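Local coordinates for RNA-binding protein (Sulfolobus solfataricus, PDB 2NRQ), which is of unknown function and resembles RNA-binding proteins in structure, although it is itself unlikely to bind RNA, at residues A[11-16]-A[53-58]; A[96-101]-A[122-127]; A[101-106]-A[117-122]. All coordinates share one frame; numbering follows the deposited sequence.

All three contacts reach one antiparallel sheet, interaction 3 at the point where strand 96-101 gives way to helix 103-109. Interaction 1 joins strands 7-14 and 52-60, and interaction 2 joins 96-101 and 121-126; their centres are about 16 Å apart, and a probable hydrogen bond from Ser11 N to Lys122 O (2.8 Å) links strands 7-14 and 121-126 between them. Interaction 3 is nested in the loop that interaction 2 closes, shares Phe101 and Lys122 with it, and has its centre about 12 Å away. The salt bridge Arg100 NH2 to Asp118 OD1 (2.6 Å) also connects these two. Interactions 1 and 3, about 11 Å apart between centres, meet through Lys103 NZ and Phe13 O (3.0 Å).

Interaction 1 of 3, residues A[11-16]-A[53-58]; sequences SVFIHE and IIILEY
Ile53 sets its CD1 methyl over one face of the His15 imidazole, 3.5 Å from the ring centroid and 22° off the ring normal, which meets the criteria for a CH-pi contact. The methyl gets there because CG1 stands anti to the backbone N (chi1 -176°), and the same CD1 also touches Phe13, 3.8 Å from its CB. Further along this side of the sheet, Phe13 and Ile55 run side by side in the same direction; Phe13 CE1 and Ile55 CG2 are 4.0 Å apart, the methyl approaching the ring obliquely. On the reverse side the paired residues are all aliphatic. Val12 and Leu56 also point the same way, with Val12 CG2 4.1 Å from Leu56 CD2. That leucine methyl is shared, since Ile14 slants across to place its own CD1 4.2 Å away from Leu56 CD2. Ile14 and Ile54 instead meet at their branch points, CB to CB. The backbone fixes this pairing: Val12 with Leu56 and Ile14 with Ile54 are hydrogen-bonded antiparallel pairs, each using both of its bonds. Leu56 N to Val12 O is 2.9 Å long and nearly straight (172° at the hydrogen), and Ile14 N to Ile54 O is 2.7 Å. Phe13 and Ile55, between them, form a non-hydrogen-bonded pair. The side bearing Val12, Ile14, Ile54 and Leu56 lies against helix 20-30, where Val12 touches Ile27 and Ile14 touches Tyr20 and Ile23, whereas the side bearing Ser11, Phe13, Ile55 and Glu57 stays partly exposed. Strand 39-46 flanks 52-60 on its other edge. With 52-60 inserted between 7-14 and 39-46, and helix 20-30 connecting those two, the contact is typical of a split beta-alpha-beta unit, as in ferredoxin-like folds.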
loop_
_atom_site.group_PDB
_atom_site.type_symbol
_atom_site.label_atom_id
_atom_site.label_comp_id
_atom_site.label_asym_id
_atom_site.label_seq_id
_atom_site.Cartn_x
_atom_site.Cartn_y
_atom_site.Cartn_z
ATOM N N SER A 11 0.847 0.437 -5.704
ATOM C CA SER A 11 1.819 0.465 -6.782
ATOM C C SER A 11 3.085 -0.261 -6.398
ATOM O O SER A 11 3.678 0.010 -5.354
ATOM C CB SER A 11 2.157 1.915 -7.154
ATOM O OG SER A 11 3.142 1.985 -8.190
ATOM N N VAL A 12 3.510 -1.185 -7.248
ATOM C CA VAL A 12 4.731 -1.934 -6.992
ATOM C C VAL A 12 5.497 -2.160 -8.280
ATOM O O VAL A 12 4.897 -2.368 -9.326
ATOM C CB VAL A 12 4.463 -3.331 -6.389
ATOM C CG1 VAL A 12 5.256 -3.492 -5.107
ATOM C CG2 VAL A 12 2.988 -3.552 -6.167
ATOM N N PHE A 13 6.821 -2.107 -8.191
ATOM C CA PHE A 13 7.685 -2.362 -9.325
ATOM C C PHE A 13 8.232 -3.751 -9.054
ATOM O O PHE A 13 8.844 -3.976 -8.027
ATOM C CB PHE A 13 8.854 -1.379 -9.366
ATOM C CG PHE A 13 8.448 0.055 -9.519
ATOM C CD1 PHE A 13 7.704 0.471 -10.623
ATOM C CD2 PHE A 13 8.813 1.005 -8.557
ATOM C CE1 PHE A 13 7.325 1.811 -10.769
ATOM C CE2 PHE A 13 8.437 2.356 -8.693
ATOM C CZ PHE A 13 7.690 2.754 -9.804
ATOM N N ILE A 14 8.014 -4.690 -9.962
ATOM C CA ILE A 14 8.531 -6.032 -9.762
ATOM C C ILE A 14 9.659 -6.299 -10.734
ATOM O O ILE A 14 9.545 -6.005 -11.919
ATOM C CB ILE A 14 7.440 -7.075 -9.937
ATOM C CG1 ILE A 14 6.328 -6.795 -8.925
ATOM C CG2 ILE A 14 8.032 -8.472 -9.745
ATOM C CD1 ILE A 14 5.057 -7.574 -9.151
ATOM N N HIS A 15 10.745 -6.864 -10.213
ATOM C CA HIS A 15 11.947 -7.157 -10.988
ATOM C C HIS A 15 12.041 -8.586 -11.503
ATOM O O HIS A 15 11.286 -9.464 -11.083
ATOM C CB HIS A 15 13.166 -6.849 -10.133
ATOM C CG HIS A 15 13.267 -5.416 -9.725
ATOM N ND1 HIS A 15 13.860 -4.457 -10.515
ATOM C CD2 HIS A 15 12.827 -4.773 -8.620
ATOM C CE1 HIS A 15 13.783 -3.284 -9.915
ATOM N NE2 HIS A 15 13.159 -3.447 -8.763
ATOM N N GLU A 16 12.983 -8.815 -12.411
ATOM C CA GLU A 16 13.177 -10.141 -12.988
ATOM C C GLU A 16 13.417 -11.211 -11.918
ATOM O O GLU A 16 12.801 -12.281 -11.935
ATOM C CB GLU A 16 14.344 -10.110 -13.977
ATOM C CG GLU A 16 13.984 -9.499 -15.330
ATOM C CD GLU A 16 15.210 -9.133 -16.141
ATOM O OE1 GLU A 16 15.050 -8.714 -17.312
ATOM O OE2 GLU A 16 16.333 -9.262 -15.594
ATOM N N ILE A 53 11.200 -4.309 -16.125
ATOM C CA ILE A 53 10.637 -3.957 -14.829
ATOM C C ILE A 53 9.139 -4.116 -15.035
ATOM O O ILE A 53 8.656 -3.916 -16.142
ATOM C CB ILE A 53 10.968 -2.488 -14.419
ATOM C CG1 ILE A 53 10.447 -2.202 -13.008
ATOM C CG2 ILE A 53 10.333 -1.502 -15.393
ATOM C CD1 ILE A 53 11.146 -2.975 -11.903
ATOM N N ILE A 54 8.408 -4.514 -14.002
ATOM C CA ILE A 54 6.960 -4.672 -14.135
ATOM C C ILE A 54 6.268 -3.731 -13.181
ATOM O O ILE A 54 6.657 -3.625 -12.023
ATOM C CB ILE A 54 6.492 -6.093 -13.810
ATOM C CG1 ILE A 54 7.004 -7.061 -14.861
ATOM C CG2 ILE A 54 4.975 -6.157 -13.803
ATOM C CD1 ILE A 54 6.555 -8.460 -14.596
ATOM N N ILE A 55 5.250 -3.039 -13.671
ATOM C CA ILE A 55 4.524 -2.109 -12.839
ATOM C C ILE A 55 3.136 -2.645 -12.605
ATOM O O ILE A 55 2.337 -2.753 -13.528
ATOM C CB ILE A 55 4.441 -0.713 -13.493
ATOM C CG1 ILE A 55 5.803 -0.341 -14.085
ATOM C CG2 ILE A 55 4.026 0.318 -12.451
ATOM C CD1 ILE A 55 5.933 1.097 -14.489
ATOM N N LEU A 56 2.862 -2.989 -11.359
ATOM C CA LEU A 56 1.574 -3.531 -10.971
ATOM C C LEU A 56 0.825 -2.473 -10.183
ATOM O O LEU A 56 1.359 -1.925 -9.230
ATOM C CB LEU A 56 1.795 -4.781 -10.118
ATOM C CG LEU A 56 0.624 -5.334 -9.320
ATOM C CD1 LEU A 56 -0.429 -5.888 -10.249
ATOM C CD2 LEU A 56 1.150 -6.410 -8.373
ATOM N N GLU A 57 -0.409 -2.182 -10.586
ATOM C CA GLU A 57 -1.213 -1.168 -9.904
ATOM C C GLU A 57 -2.643 -1.605 -9.632
ATOM O O GLU A 57 -3.200 -2.454 -10.322
ATOM C CB GLU A 57 -1.240 0.105 -10.730
ATOM C CG GLU A 57 0.121 0.700 -10.968
ATOM C CD GLU A 57 0.113 1.680 -12.124
ATOM O OE1 GLU A 57 -0.196 1.235 -13.243
ATOM O OE2 GLU A 57 0.404 2.885 -11.925
ATOM N N TYR A 58 -3.231 -1.018 -8.604
ATOM C CA TYR A 58 -4.612 -1.296 -8.234
ATOM C C TYR A 58 -5.208 0.035 -7.851
ATOM O O TYR A 58 -4.648 0.765 -7.025
ATOM C CB TYR A 58 -4.686 -2.233 -7.042
ATOM C CG TYR A 58 -4.245 -3.638 -7.340
ATOM C CD1 TYR A 58 -5.150 -4.586 -7.826
ATOM C CD2 TYR A 58 -2.910 -4.025 -7.154
ATOM C CE1 TYR A 58 -4.733 -5.882 -8.118
ATOM C CE2 TYR A 58 -2.497 -5.309 -7.442
ATOM C CZ TYR A 58 -3.410 -6.231 -7.917
ATOM O OH TYR A 58 -3.002 -7.516 -8.149
#

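Interaction 2 of 3, residues A[96-101]-A[122-127]; sequences KLYLRF and KCIISF
Leu99 and Cys123, like Leu97 and Ile125, form hydrogen-bonded pairs between strands that run antiparallel at 164°, with Cys123 N 2.8 Å from Leu99 O and the return bond from Leu99 N to Cys123 O also made. The pair between them, Tyr98 with Ile124, is non-hydrogen-bonded and brings an aliphatic side chain onto an aromatic face. Ile124 CG2 sits over the centre of the Tyr98 ring, 4.1 Å from the centroid and only 12° off the normal, a CH-pi contact. With Ile124 CG1 anti to the carbonyl carbon (chi1 -58°), the CG1-CD1 arm follows the CD1-CE1 side of the same ring. Two lysines border this pair: Lys96 CB lies 3.9 Å from Ile124 CG2, while Lys122 CD comes to the tyrosine edge, 4.3 Å from Tyr98 CD1. Arg100 lies alongside Lys122, which places its CE over one face of the guanidinium. Their nitrogens, Arg100 NH2 and Lys122 NZ, are 3.7 Å apart because both bind Asp118 OD1, so the carboxylate gathers the two cations and probably offsets their charge. On the reverse side the contacts are apolar. Cys123 SG approaches the edge of the Phe101 ring, 3.8 Å from CD2, in a sulfur-aromatic contact; Leu99 CD1 reaches Ile125 CD1 at 4.2 Å; and Leu97 CB meets the Phe127 ring edge at CE2, 4.0 Å away. This side is partly lined by helix 62-73, whose Phe68 touches Cys123, whose Ile72 touches Phe101 and whose Phe69 ring meets that of Phe127 steeply. In the sheet, 96-101 is flanked by the short strand 92-93, and 121-126 continues the ladder to strand 7-14 through Lys122 with Ser11 and Ile124 with Ile9.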
loop_
_atom_site.group_PDB
_atom_site.type_symbol
_atom_site.label_atom_id
_atom_site.label_comp_id
_atom_site.label_asym_id
_atom_site.label_seq_id
_atom_site.Cartn_x
_atom_site.Cartn_y
_atom_site.Cartn_z
ATOM N N LYS A 96 -2.511 13.644 -0.067
ATOM C CA LYS A 96 -2.356 12.202 -0.148
ATOM C C LYS A 96 -1.248 11.698 0.765
ATOM O O LYS A 96 -0.195 12.313 0.889
ATOM C CB LYS A 96 -2.117 11.771 -1.599
ATOM C CG LYS A 96 -1.083 12.573 -2.335
ATOM C CD LYS A 96 -0.974 12.125 -3.789
ATOM C CE LYS A 96 -2.235 12.450 -4.593
ATOM N NZ LYS A 96 -2.002 12.345 -6.077
ATOM N N LEU A 97 -1.525 10.580 1.423
ATOM C CA LEU A 97 -0.610 9.937 2.354
ATOM C C LEU A 97 0.063 8.773 1.643
ATOM O O LEU A 97 -0.620 7.924 1.071
ATOM C CB LEU A 97 -1.392 9.409 3.559
ATOM C CG LEU A 97 -0.617 8.609 4.613
ATOM C CD1 LEU A 97 0.293 9.543 5.398
ATOM C CD2 LEU A 97 -1.595 7.898 5.557
ATOM N N TYR A 98 1.392 8.730 1.684
ATOM C CA TYR A 98 2.133 7.659 1.040
ATOM C C TYR A 98 2.639 6.661 2.068
ATOM O O TYR A 98 3.485 6.987 2.892
ATOM C CB TYR A 98 3.325 8.221 0.265
ATOM C CG TYR A 98 2.947 9.084 -0.914
ATOM C CD1 TYR A 98 3.172 8.651 -2.221
ATOM C CD2 TYR A 98 2.355 10.335 -0.727
ATOM C CE1 TYR A 98 2.815 9.440 -3.318
ATOM C CE2 TYR A 98 1.996 11.132 -1.813
ATOM C CZ TYR A 98 2.230 10.677 -3.106
ATOM O OH TYR A 98 1.886 11.466 -4.181
ATOM N N LEU A 99 2.127 5.442 2.022
ATOM C CA LEU A 99 2.577 4.422 2.948
ATOM C C LEU A 99 3.350 3.370 2.170
ATOM O O LEU A 99 2.762 2.620 1.396
ATOM C CB LEU A 99 1.382 3.767 3.632
ATOM C CG LEU A 99 0.298 4.682 4.196
ATOM C CD1 LEU A 99 -0.773 3.831 4.857
ATOM C CD2 LEU A 99 0.905 5.651 5.188
ATOM N N ARG A 100 4.666 3.316 2.357
ATOM C CA ARG A 100 5.472 2.330 1.650
ATOM C C ARG A 100 5.736 1.096 2.501
ATOM O O ARG A 100 6.451 1.161 3.489
ATOM C CB ARG A 100 6.796 2.934 1.176
ATOM C CG ARG A 100 7.301 4.095 1.962
ATOM C CD ARG A 100 6.974 5.406 1.270
ATOM N NE ARG A 100 7.635 5.496 -0.022
ATOM C CZ ARG A 100 7.657 6.584 -0.786
ATOM N NH1 ARG A 100 7.053 7.694 -0.391
ATOM N NH2 ARG A 100 8.283 6.558 -1.953
ATOM N N PHE A 101 5.158 -0.033 2.103
ATOM C CA PHE A 101 5.319 -1.276 2.851
ATOM C C PHE A 101 6.412 -2.182 2.311
ATOM O O PHE A 101 6.774 -2.116 1.133
ATOM C CB PHE A 101 3.989 -2.020 2.895
ATOM C CG PHE A 101 2.932 -1.299 3.679
ATOM C CD1 PHE A 101 2.974 -1.282 5.073
ATOM C CD2 PHE A 101 1.928 -0.590 3.029
ATOM C CE1 PHE A 101 2.032 -0.569 5.807
ATOM C CE2 PHE A 101 0.977 0.132 3.753
ATOM C CZ PHE A 101 1.030 0.142 5.147
ATOM N N LYS A 122 3.743 0.186 -2.502
ATOM C CA LYS A 122 3.289 1.519 -2.148
ATOM C C LYS A 122 1.772 1.714 -2.109
ATOM O O LYS A 122 1.065 1.410 -3.072
ATOM C CB LYS A 122 3.921 2.516 -3.116
ATOM C CG LYS A 122 3.935 3.937 -2.627
ATOM C CD LYS A 122 4.588 4.839 -3.643
ATOM C CE LYS A 122 6.048 4.485 -3.833
ATOM N NZ LYS A 122 6.649 5.212 -4.985
ATOM N N CYS A 123 1.275 2.226 -0.988
ATOM C CA CYS A 123 -0.148 2.482 -0.843
ATOM C C CYS A 123 -0.368 3.970 -0.655
ATOM O O CYS A 123 -0.004 4.531 0.366
ATOM C CB CYS A 123 -0.696 1.725 0.350
ATOM S SG CYS A 123 -0.525 -0.053 0.203
ATOM N N ILE A 124 -0.971 4.605 -1.649
ATOM C CA ILE A 124 -1.223 6.039 -1.615
ATOM C C ILE A 124 -2.689 6.353 -1.406
ATOM O O ILE A 124 -3.513 6.029 -2.252
ATOM C CB ILE A 124 -0.775 6.703 -2.931
ATOM C CG1 ILE A 124 0.713 6.417 -3.166
ATOM C CG2 ILE A 124 -1.051 8.210 -2.891
ATOM C CD1 ILE A 124 1.190 6.758 -4.544
ATOM N N ILE A 125 -3.000 6.998 -0.283
ATOM C CA ILE A 125 -4.366 7.385 0.041
ATOM C C ILE A 125 -4.566 8.886 -0.171
ATOM O O ILE A 125 -3.701 9.691 0.163
ATOM C CB ILE A 125 -4.718 7.049 1.505
ATOM C CG1 ILE A 125 -4.723 5.534 1.717
ATOM C CG2 ILE A 125 -6.080 7.609 1.853
ATOM C CD1 ILE A 125 -3.363 4.927 1.723
ATOM N N SER A 126 -5.712 9.258 -0.731
ATOM C CA SER A 126 -6.008 10.660 -0.973
ATOM C C SER A 126 -7.168 11.096 -0.087
ATOM O O SER A 126 -8.237 10.490 -0.094
ATOM C CB SER A 126 -6.363 10.869 -2.436
ATOM O OG SER A 126 -5.518 10.082 -3.251
ATOM N N PHE A 127 -6.940 12.146 0.691
ATOM C CA PHE A 127 -7.957 12.672 1.587
ATOM C C PHE A 127 -8.393 14.019 1.047
ATOM O O PHE A 127 -7.702 14.622 0.229
ATOM C CB PHE A 127 -7.373 12.866 2.990
ATOM C CG PHE A 127 -6.983 11.585 3.672
ATOM C CD1 PHE A 127 -7.932 10.818 4.337
ATOM C CD2 PHE A 127 -5.669 11.137 3.638
ATOM C CE1 PHE A 127 -7.578 9.620 4.960
ATOM C CE2 PHE A 127 -5.304 9.936 4.259
ATOM C CZ PHE A 127 -6.261 9.178 4.921
#

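Interaction 3 of 3, residues A[101-106]-A[117-122]; sequences FDKQYL and GDDVIK
Lys103 lays the start of its side chain obliquely across Ile121, CG to CG1 at 3.6 Å, and then carries its ammonium on to Asp119. A bend at chi3 (-73°) directs the end of the chain so that NZ stands 2.9 Å from Asp119 OD1 in a salt bridge. The two side chains cross at about a right angle, and the nitrogen meets the oxygen from above the carboxylate plane, 45° out of it. Asp119 itself is the centre of an inverse gamma turn that leads into strand 121-126. Beyond Lys103, Ile121 meets the first helical turn again: its CD1 is 3.4 Å from Leu106 CD2, those side chains also crossing nearly at right angles. The backbone adds a last rung to the ladder, Phe101 N donating to Ile121 O over 2.9 Å with the donor well above the carbonyl plane. Just past this rung the chain turns into helix 103-109, with Asp102 as N-cap: its OD2 accepts from Tyr105 N at 2.6 Å through the anti lone pair. Lys103 NZ has further partners, a salt bridge to Glu18 OE2 and a hydrogen bond to Phe13 O, and so ties the helix start to the end of strand 7-14. With a leucine in place of Lys103, Asp119 and Glu18 would probably be left without the cation they share, and the Phe13 carbonyl without this donor. A buried lysine between two acids and a carbonyl is likely to stay protonated, its charge compensated while its methylene chain packs in the apolar layer formed with Ile121.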
loop_
_atom_site.group_PDB
_atom_site.type_symbol
_atom_site.label_atom_id
_atom_site.label_comp_id
_atom_site.label_asym_id
_atom_site.label_seq_id
_atom_site.Cartn_x
_atom_site.Cartn_y
_atom_site.Cartn_z
ATOM N N PHE A 101 5.158 -0.033 2.103
ATOM C CA PHE A 101 5.319 -1.276 2.851
ATOM C C PHE A 101 6.412 -2.182 2.311
ATOM O O PHE A 101 6.774 -2.116 1.133
ATOM C CB PHE A 101 3.989 -2.020 2.895
ATOM C CG PHE A 101 2.932 -1.299 3.679
ATOM C CD1 PHE A 101 2.974 -1.282 5.073
ATOM C CD2 PHE A 101 1.928 -0.590 3.029
ATOM C CE1 PHE A 101 2.032 -0.569 5.807
ATOM C CE2 PHE A 101 0.977 0.132 3.753
ATOM C CZ PHE A 101 1.030 0.142 5.147
ATOM N N ASP A 102 6.934 -3.032 3.185
ATOM C CA ASP A 102 8.013 -3.959 2.840
ATOM C C ASP A 102 7.519 -5.161 2.039
ATOM O O ASP A 102 6.688 -5.928 2.520
ATOM C CB ASP A 102 8.678 -4.453 4.128
ATOM C CG ASP A 102 9.931 -5.246 3.871
ATOM O OD1 ASP A 102 11.015 -4.627 3.816
ATOM O OD2 ASP A 102 9.833 -6.485 3.715
ATOM N N LYS A 103 8.036 -5.336 0.827
ATOM C CA LYS A 103 7.636 -6.469 -0.005
ATOM C C LYS A 103 7.943 -7.807 0.660
ATOM O O LYS A 103 7.100 -8.697 0.699
ATOM C CB LYS A 103 8.336 -6.414 -1.366
ATOM C CG LYS A 103 7.667 -5.484 -2.345
ATOM C CD LYS A 103 8.198 -5.656 -3.766
ATOM C CE LYS A 103 9.586 -5.079 -3.927
ATOM N NZ LYS A 103 9.910 -4.941 -5.362
ATOM N N GLN A 104 9.160 -7.936 1.180
ATOM C CA GLN A 104 9.620 -9.154 1.848
ATOM C C GLN A 104 8.661 -9.586 2.954
ATOM O O GLN A 104 8.162 -10.709 2.950
ATOM C CB GLN A 104 11.011 -8.932 2.453
ATOM C CG GLN A 104 12.099 -8.438 1.479
ATOM C CD GLN A 104 12.118 -6.916 1.272
ATOM O OE1 GLN A 104 13.145 -6.343 0.897
ATOM N NE2 GLN A 104 10.984 -6.265 1.503
ATOM N N TYR A 105 8.410 -8.682 3.893
ATOM C CA TYR A 105 7.521 -8.952 5.009
ATOM C C TYR A 105 6.098 -9.365 4.659
ATOM O O TYR A 105 5.501 -10.192 5.356
ATOM C CB TYR A 105 7.464 -7.736 5.926
ATOM C CG TYR A 105 8.599 -7.683 6.912
ATOM C CD1 TYR A 105 8.675 -8.596 7.959
ATOM C CD2 TYR A 105 9.601 -6.729 6.797
ATOM C CE1 TYR A 105 9.713 -8.558 8.864
ATOM C CE2 TYR A 105 10.645 -6.684 7.693
ATOM C CZ TYR A 105 10.698 -7.600 8.728
ATOM O OH TYR A 105 11.734 -7.544 9.634
ATOM N N LEU A 106 5.541 -8.796 3.594
ATOM C CA LEU A 106 4.170 -9.128 3.223
ATOM C C LEU A 106 4.053 -10.496 2.559
ATOM O O LEU A 106 3.162 -11.274 2.885
ATOM C CB LEU A 106 3.585 -8.063 2.295
ATOM C CG LEU A 106 2.054 -8.086 2.276
ATOM C CD1 LEU A 106 1.537 -7.250 3.438
ATOM C CD2 LEU A 106 1.519 -7.540 0.967
ATOM N N GLY A 117 11.998 4.124 0.753
ATOM C CA GLY A 117 12.315 4.005 -0.651
ATOM C C GLY A 117 11.120 3.697 -1.529
ATOM O O GLY A 117 9.972 3.707 -1.069
ATOM N N ASP A 118 11.396 3.420 -2.801
ATOM C CA ASP A 118 10.345 3.119 -3.753
ATOM C C ASP A 118 10.250 1.643 -4.118
ATOM O O ASP A 118 9.288 1.224 -4.767
ATOM C CB ASP A 118 10.532 3.972 -4.994
ATOM C CG ASP A 118 10.370 5.437 -4.699
ATOM O OD1 ASP A 118 9.276 5.823 -4.239
ATOM O OD2 ASP A 118 11.330 6.204 -4.920
ATOM N N ASP A 119 11.242 0.863 -3.696
ATOM C CA ASP A 119 11.242 -0.572 -3.953
ATOM C C ASP A 119 10.445 -1.210 -2.814
ATOM O O ASP A 119 10.977 -1.962 -1.983
ATOM C CB ASP A 119 12.672 -1.107 -3.974
ATOM C CG ASP A 119 12.737 -2.597 -4.233
ATOM O OD1 ASP A 119 12.167 -3.055 -5.241
ATOM O OD2 ASP A 119 13.364 -3.310 -3.429
ATOM N N VAL A 120 9.153 -0.890 -2.801
ATOM C CA VAL A 120 8.216 -1.356 -1.785
ATOM C C VAL A 120 6.826 -1.501 -2.391
ATOM O O VAL A 120 6.620 -1.186 -3.549
ATOM C CB VAL A 120 8.103 -0.310 -0.662
ATOM C CG1 VAL A 120 9.438 -0.131 0.030
ATOM C CG2 VAL A 120 7.633 1.026 -1.264
ATOM N N ILE A 121 5.876 -1.983 -1.601
ATOM C CA ILE A 121 4.489 -2.073 -2.052
ATOM C C ILE A 121 3.938 -0.739 -1.576
ATOM O O ILE A 121 3.701 -0.548 -0.388
ATOM C CB ILE A 121 3.707 -3.194 -1.352
ATOM C CG1 ILE A 121 4.233 -4.559 -1.800
ATOM C CG2 ILE A 121 2.223 -3.057 -1.674
ATOM C CD1 ILE A 121 3.636 -5.724 -1.036
ATOM N N LYS A 122 3.743 0.186 -2.502
ATOM C CA LYS A 122 3.289 1.519 -2.148
ATOM C C LYS A 122 1.772 1.714 -2.109
ATOM O O LYS A 122 1.065 1.410 -3.072
ATOM C CB LYS A 122 3.921 2.516 -3.116
ATOM C CG LYS A 122 3.935 3.937 -2.627
ATOM C CD LYS A 122 4.588 4.839 -3.643
ATOM C CE LYS A 122 6.048 4.485 -3.833
ATOM N NZ LYS A 122 6.649 5.212 -4.985
#